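Local coordinates for protein 16S rRNA (adenine(1408)-N(1))-methyltransferase (Escherichia coli, PDB 3PB3) that methylates N1 of adenine 1408 in the 16S rRNA of assembled 30S ribosomal subunits, using S-adenosyl-L-methionine, and so confers resistance to various aminoglycosides, at residues D35-Y40 / L61-K66. The protein carries 4 engineered substitutions. Numbering follows the deposited sequence.
Sequences DGRNIY and LFDISK. With SAH (S-adenosyl-L-homocysteine), chain C.
Asp-35 meets Leu-61 and Ile-64 through its backbone: CD2 of Leu-61 lies 3.6 Å from Asp-35 C, and CG1 of Ile-64 comes to 3.3 Å from Asp-35 O. That same O accepts from a water, which accepts from Ile-64 N, making the polar link indirect. The Asp-35 side chain turns back: OD1 takes Arg-37 N at 2.9 Å in an Asx turn, and OD2 receives Met-196 N. Gly-36, the N-cap of helix 37-44, has positive phi (84°) and no side chain, which lets CD2 of Leu-61 approach to 3.5 Å from Gly-36 N. Helices 37-44 and 62-68 follow adjacent parallel strands of the Rossmann-like methyltransferase sheet, packing here beside the cofactor site. Arg-37 is extended from CG to NE; CD1 of Ile-64 sits over one guanidinium face, toward its rim, while Asp-35 OD2 lies in plane at the edge, a long salt bridge with Arg-37 NE (3.9 Å). Asn-38 serves the cofactor instead, its ND2 2.9 Å from OXT of S-adenosyl-L-homocysteine and its OD1 accepting from Ser-195 N. With CG anti to the backbone N (chi1 -172°), Tyr-40 brings CD1 within 4.0 Å of CG2 of Ile-64, while its OH hydrogen-bonds to Gly-75 O.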
ATOM      1  N   ASP A  35     -10.228   1.325   1.115  1.00 15.16           N
ATOM      2  CA  ASP A  35     -11.221   0.884   2.114  1.00 15.51           C
ATOM      3  C   ASP A  35     -10.699  -0.088   3.175  1.00 15.41           C
ATOM      4  O   ASP A  35     -11.436  -0.471   4.081  1.00 15.85           O
ATOM      5  CB  ASP A  35     -12.496   0.338   1.436  1.00 15.45           C
ATOM      6  CG  ASP A  35     -12.257  -0.946   0.639  1.00 15.72           C
ATOM      7  OD1 ASP A  35     -11.252  -1.650   0.876  1.00 14.67           O
ATOM      8  OD2 ASP A  35     -13.100  -1.257  -0.236  1.00 16.32           O
ATOM      9  N   GLY A  36      -9.432  -0.483   3.063  1.00 15.54           N
ATOM     10  CA  GLY A  36      -8.810  -1.362   4.054  1.00 15.54           C
ATOM     11  C   GLY A  36      -9.069  -2.847   3.858  1.00 15.77           C
ATOM     12  O   GLY A  36      -8.509  -3.678   4.583  1.00 15.82           O
ATOM     13  N   ARG A  37      -9.900  -3.194   2.875  1.00 15.73           N
ATOM     14  CA  ARG A  37     -10.253  -4.601   2.645  1.00 15.99           C
ATOM     15  C   ARG A  37      -9.102  -5.408   2.077  1.00 15.67           C
ATOM     16  O   ARG A  37      -8.946  -6.581   2.424  1.00 15.54           O
ATOM     17  CB  ARG A  37     -11.483  -4.739   1.745  1.00 16.27           C
ATOM     18  CG  ARG A  37     -12.738  -4.186   2.374  1.00 18.95           C
ATOM     19  CD  ARG A  37     -13.947  -4.324   1.458  1.00 23.12           C
ATOM     20  NE  ARG A  37     -15.105  -3.687   2.078  1.00 26.69           N
ATOM     21  CZ  ARG A  37     -15.881  -4.259   2.997  1.00 28.53           C
ATOM     22  NH1 ARG A  37     -15.652  -5.503   3.409  1.00 30.23           N
ATOM     23  NH2 ARG A  37     -16.897  -3.580   3.503  1.00 30.21           N
ATOM     24  N   ASN A  38      -8.289  -4.790   1.217  1.00 15.38           N
ATOM     25  CA  ASN A  38      -7.124  -5.488   0.665  1.00 15.70           C
ATOM     26  C   ASN A  38      -6.137  -5.850   1.762  1.00 16.01           C
ATOM     27  O   ASN A  38      -5.635  -6.979   1.816  1.00 16.18           O
ATOM     28  CB  ASN A  38      -6.404  -4.646  -0.390  1.00 15.38           C
ATOM     29  CG  ASN A  38      -7.188  -4.519  -1.676  1.00 15.46           C
ATOM     30  OD1 ASN A  38      -8.070  -5.331  -1.972  1.00 15.07           O
ATOM     31  ND2 ASN A  38      -6.867  -3.492  -2.457  1.00 13.23           N
ATOM     32  N   ILE A  39      -5.851  -4.875   2.619  1.00 15.81           N
ATOM     33  CA  ILE A  39      -4.913  -5.078   3.717  1.00 16.49           C
ATOM     34  C   ILE A  39      -5.460  -6.057   4.756  1.00 16.04           C
ATOM     35  O   ILE A  39      -4.702  -6.857   5.326  1.00 15.58           O
ATOM     36  CB  ILE A  39      -4.443  -3.740   4.344  1.00 16.60           C
ATOM     37  CG1 ILE A  39      -2.944  -3.563   4.051  1.00 17.92           C
ATOM     38  CG2 ILE A  39      -4.743  -3.682   5.855  1.00 18.27           C
ATOM     39  CD1 ILE A  39      -2.215  -2.610   4.971  1.00 19.96           C
ATOM     40  N   TYR A  40      -6.771  -5.994   4.983  1.00 16.12           N
ATOM     41  CA  TYR A  40      -7.433  -6.947   5.863  1.00 16.30           C
ATOM     42  C   TYR A  40      -7.191  -8.379   5.386  1.00 16.21           C
ATOM     43  O   TYR A  40      -6.889  -9.258   6.199  1.00 16.21           O
ATOM     44  CB  TYR A  40      -8.940  -6.664   5.980  1.00 16.40           C
ATOM     45  CG  TYR A  40      -9.609  -7.517   7.036  1.00 17.70           C
ATOM     46  CD1 TYR A  40      -9.830  -7.026   8.319  1.00 19.08           C
ATOM     47  CD2 TYR A  40      -9.990  -8.836   6.757  1.00 19.70           C
ATOM     48  CE1 TYR A  40     -10.431  -7.822   9.301  1.00 20.29           C
ATOM     49  CE2 TYR A  40     -10.587  -9.639   7.731  1.00 20.65           C
ATOM     50  CZ  TYR A  40     -10.806  -9.123   8.994  1.00 21.20           C
ATOM     51  OH  TYR A  40     -11.396  -9.916   9.956  1.00 22.73           O
ATOM     52  N   LEU A  61     -12.386   4.162   5.700  1.00 16.95           N
ATOM     53  CA  LEU A  61     -11.732   3.125   6.487  1.00 16.89           C
ATOM     54  C   LEU A  61     -12.500   2.762   7.752  1.00 17.81           C
ATOM     55  O   LEU A  61     -12.124   1.821   8.453  1.00 17.60           O
ATOM     56  CB  LEU A  61     -10.310   3.558   6.854  1.00 16.53           C
ATOM     57  CG  LEU A  61      -9.237   3.434   5.779  1.00 16.31           C
ATOM     58  CD1 LEU A  61      -8.005   4.235   6.172  1.00 15.60           C
ATOM     59  CD2 LEU A  61      -8.879   1.955   5.562  1.00 15.39           C
ATOM     60  N   PHE A  62     -13.575   3.497   8.040  1.00 18.40           N
ATOM     61  CA  PHE A  62     -14.340   3.293   9.279  1.00 19.50           C
ATOM     62  C   PHE A  62     -14.832   1.854   9.481  1.00 19.74           C
ATOM     63  O   PHE A  62     -14.680   1.293  10.573  1.00 20.05           O
ATOM     64  CB  PHE A  62     -15.512   4.284   9.377  1.00 19.68           C
ATOM     65  CG  PHE A  62     -15.102   5.693   9.716  1.00 20.42           C
ATOM     66  CD1 PHE A  62     -13.828   5.976  10.207  1.00 21.67           C
ATOM     67  CD2 PHE A  62     -16.013   6.740   9.587  1.00 21.72           C
ATOM     68  CE1 PHE A  62     -13.460   7.281  10.537  1.00 21.82           C
ATOM     69  CE2 PHE A  62     -15.652   8.053   9.920  1.00 22.00           C
ATOM     70  CZ  PHE A  62     -14.372   8.320  10.394  1.00 21.65           C
ATOM     71  N   ASP A  63     -15.407   1.261   8.436  1.00 20.15           N
ATOM     72  CA  ASP A  63     -15.930  -0.106   8.515  1.00 20.94           C
ATOM     73  C   ASP A  63     -14.876  -1.115   8.939  1.00 20.29           C
ATOM     74  O   ASP A  63     -15.040  -1.796   9.949  1.00 20.19           O
ATOM     75  CB  ASP A  63     -16.568  -0.548   7.194  1.00 21.68           C
ATOM     76  CG  ASP A  63     -18.070  -0.355   7.176  1.00 25.23           C
ATOM     77  OD1 ASP A  63     -18.572   0.535   7.902  1.00 28.08           O
ATOM     78  OD2 ASP A  63     -18.754  -1.102   6.433  1.00 29.04           O
ATOM     79  N   ILE A  64     -13.790  -1.197   8.171  1.00 19.51           N
ATOM     80  CA  ILE A  64     -12.721  -2.157   8.459  1.00 18.74           C
ATOM     81  C   ILE A  64     -11.986  -1.786   9.752  1.00 18.65           C
ATOM     82  O   ILE A  64     -11.585  -2.666  10.517  1.00 18.08           O
ATOM     83  CB  ILE A  64     -11.733  -2.304   7.261  1.00 19.08           C
ATOM     84  CG1 ILE A  64     -12.450  -2.882   6.027  1.00 18.39           C
ATOM     85  CG2 ILE A  64     -10.521  -3.182   7.625  1.00 18.66           C
ATOM     86  CD1 ILE A  64     -13.027  -4.291   6.206  1.00 20.13           C
ATOM     87  N   SER A  65     -11.824  -0.487  10.003  1.00 18.16           N
ATOM     88  CA  SER A  65     -11.184  -0.045  11.239  1.00 18.58           C
ATOM     89  C   SER A  65     -11.968  -0.515  12.472  1.00 18.76           C
ATOM     90  O   SER A  65     -11.373  -0.931  13.466  1.00 18.72           O
ATOM     91  CB  SER A  65     -10.997   1.469  11.259  1.00 18.29           C
ATOM     92  OG  SER A  65     -10.387   1.872  12.471  1.00 18.88           O
ATOM     93  N   LYS A  66     -13.296  -0.459  12.388  1.00 19.43           N
ATOM     94  CA  LYS A  66     -14.173  -0.949  13.457  1.00 20.25           C
ATOM     95  C   LYS A  66     -14.099  -2.468  13.580  1.00 20.53           C
ATOM     96  O   LYS A  66     -14.246  -3.012  14.673  1.00 20.98           O
ATOM     97  CB  LYS A  66     -15.623  -0.533  13.204  1.00 20.52           C
ATOM     98  CG  LYS A  66     -15.921   0.935  13.502  1.00 22.03           C
ATOM     99  CD  LYS A  66     -17.183   1.393  12.776  1.00 24.90           C
ATOM    100  CE  LYS A  66     -18.451   0.899  13.443  1.00 27.50           C
ATOM    101  NZ  LYS A  66     -19.639   1.190  12.577  1.00 28.16           N
TER
HETATM  102  N   SAH C6732      -5.368   0.611  -3.037  1.00 14.72           N
HETATM  103  CA  SAH C6732      -6.829   0.885  -3.144  1.00 15.56           C
HETATM  104  CB  SAH C6732      -7.090   2.048  -4.108  1.00 15.34           C
HETATM  105  CG  SAH C6732      -8.366   2.805  -3.729  1.00 16.59           C
HETATM  106  SD  SAH C6732      -8.714   4.165  -4.813  1.00 19.50           S
HETATM  107  C   SAH C6732      -7.544  -0.354  -3.612  1.00 15.78           C
HETATM  108  O   SAH C6732      -8.732  -0.474  -3.332  1.00 16.40           O
HETATM  109  OXT SAH C6732      -7.000  -1.257  -4.261  1.00 15.60           O
HETATM  110  C5' SAH C6732      -7.322   5.239  -4.670  1.00 18.93           C
HETATM  111  C4' SAH C6732      -6.988   5.616  -3.224  1.00 20.62           C
HETATM  112  O4' SAH C6732      -5.751   6.336  -3.233  1.00 21.29           O
HETATM  113  C3' SAH C6732      -8.018   6.508  -2.528  1.00 19.91           C
HETATM  114  O3' SAH C6732      -8.440   5.894  -1.303  1.00 19.75           O
HETATM  115  C2' SAH C6732      -7.265   7.799  -2.236  1.00 20.73           C
HETATM  116  O2' SAH C6732      -7.624   8.433  -0.994  1.00 18.18           O
HETATM  117  C1' SAH C6732      -5.807   7.374  -2.263  1.00 20.78           C
HETATM  118  N9  SAH C6732      -4.934   8.517  -2.630  1.00 23.06           N
HETATM  119  C8  SAH C6732      -5.133   9.387  -3.643  1.00 23.01           C
HETATM  120  N7  SAH C6732      -4.148  10.319  -3.681  1.00 23.57           N
HETATM  121  C5  SAH C6732      -3.303  10.051  -2.668  1.00 23.24           C
HETATM  122  C6  SAH C6732      -2.052  10.636  -2.139  1.00 23.25           C
HETATM  123  N6  SAH C6732      -1.499  11.731  -2.715  1.00 24.21           N
HETATM  124  N1  SAH C6732      -1.481  10.040  -1.063  1.00 23.59           N
HETATM  125  C2  SAH C6732      -2.015   8.948  -0.479  1.00 22.88           C
HETATM  126  N3  SAH C6732      -3.146   8.361  -0.911  1.00 23.28           N
HETATM  127  C4  SAH C6732      -3.826   8.859  -1.978  1.00 22.97           C
HETATM  128  O   HOH W   1     -13.797   0.184   5.483  1.00 17.05           O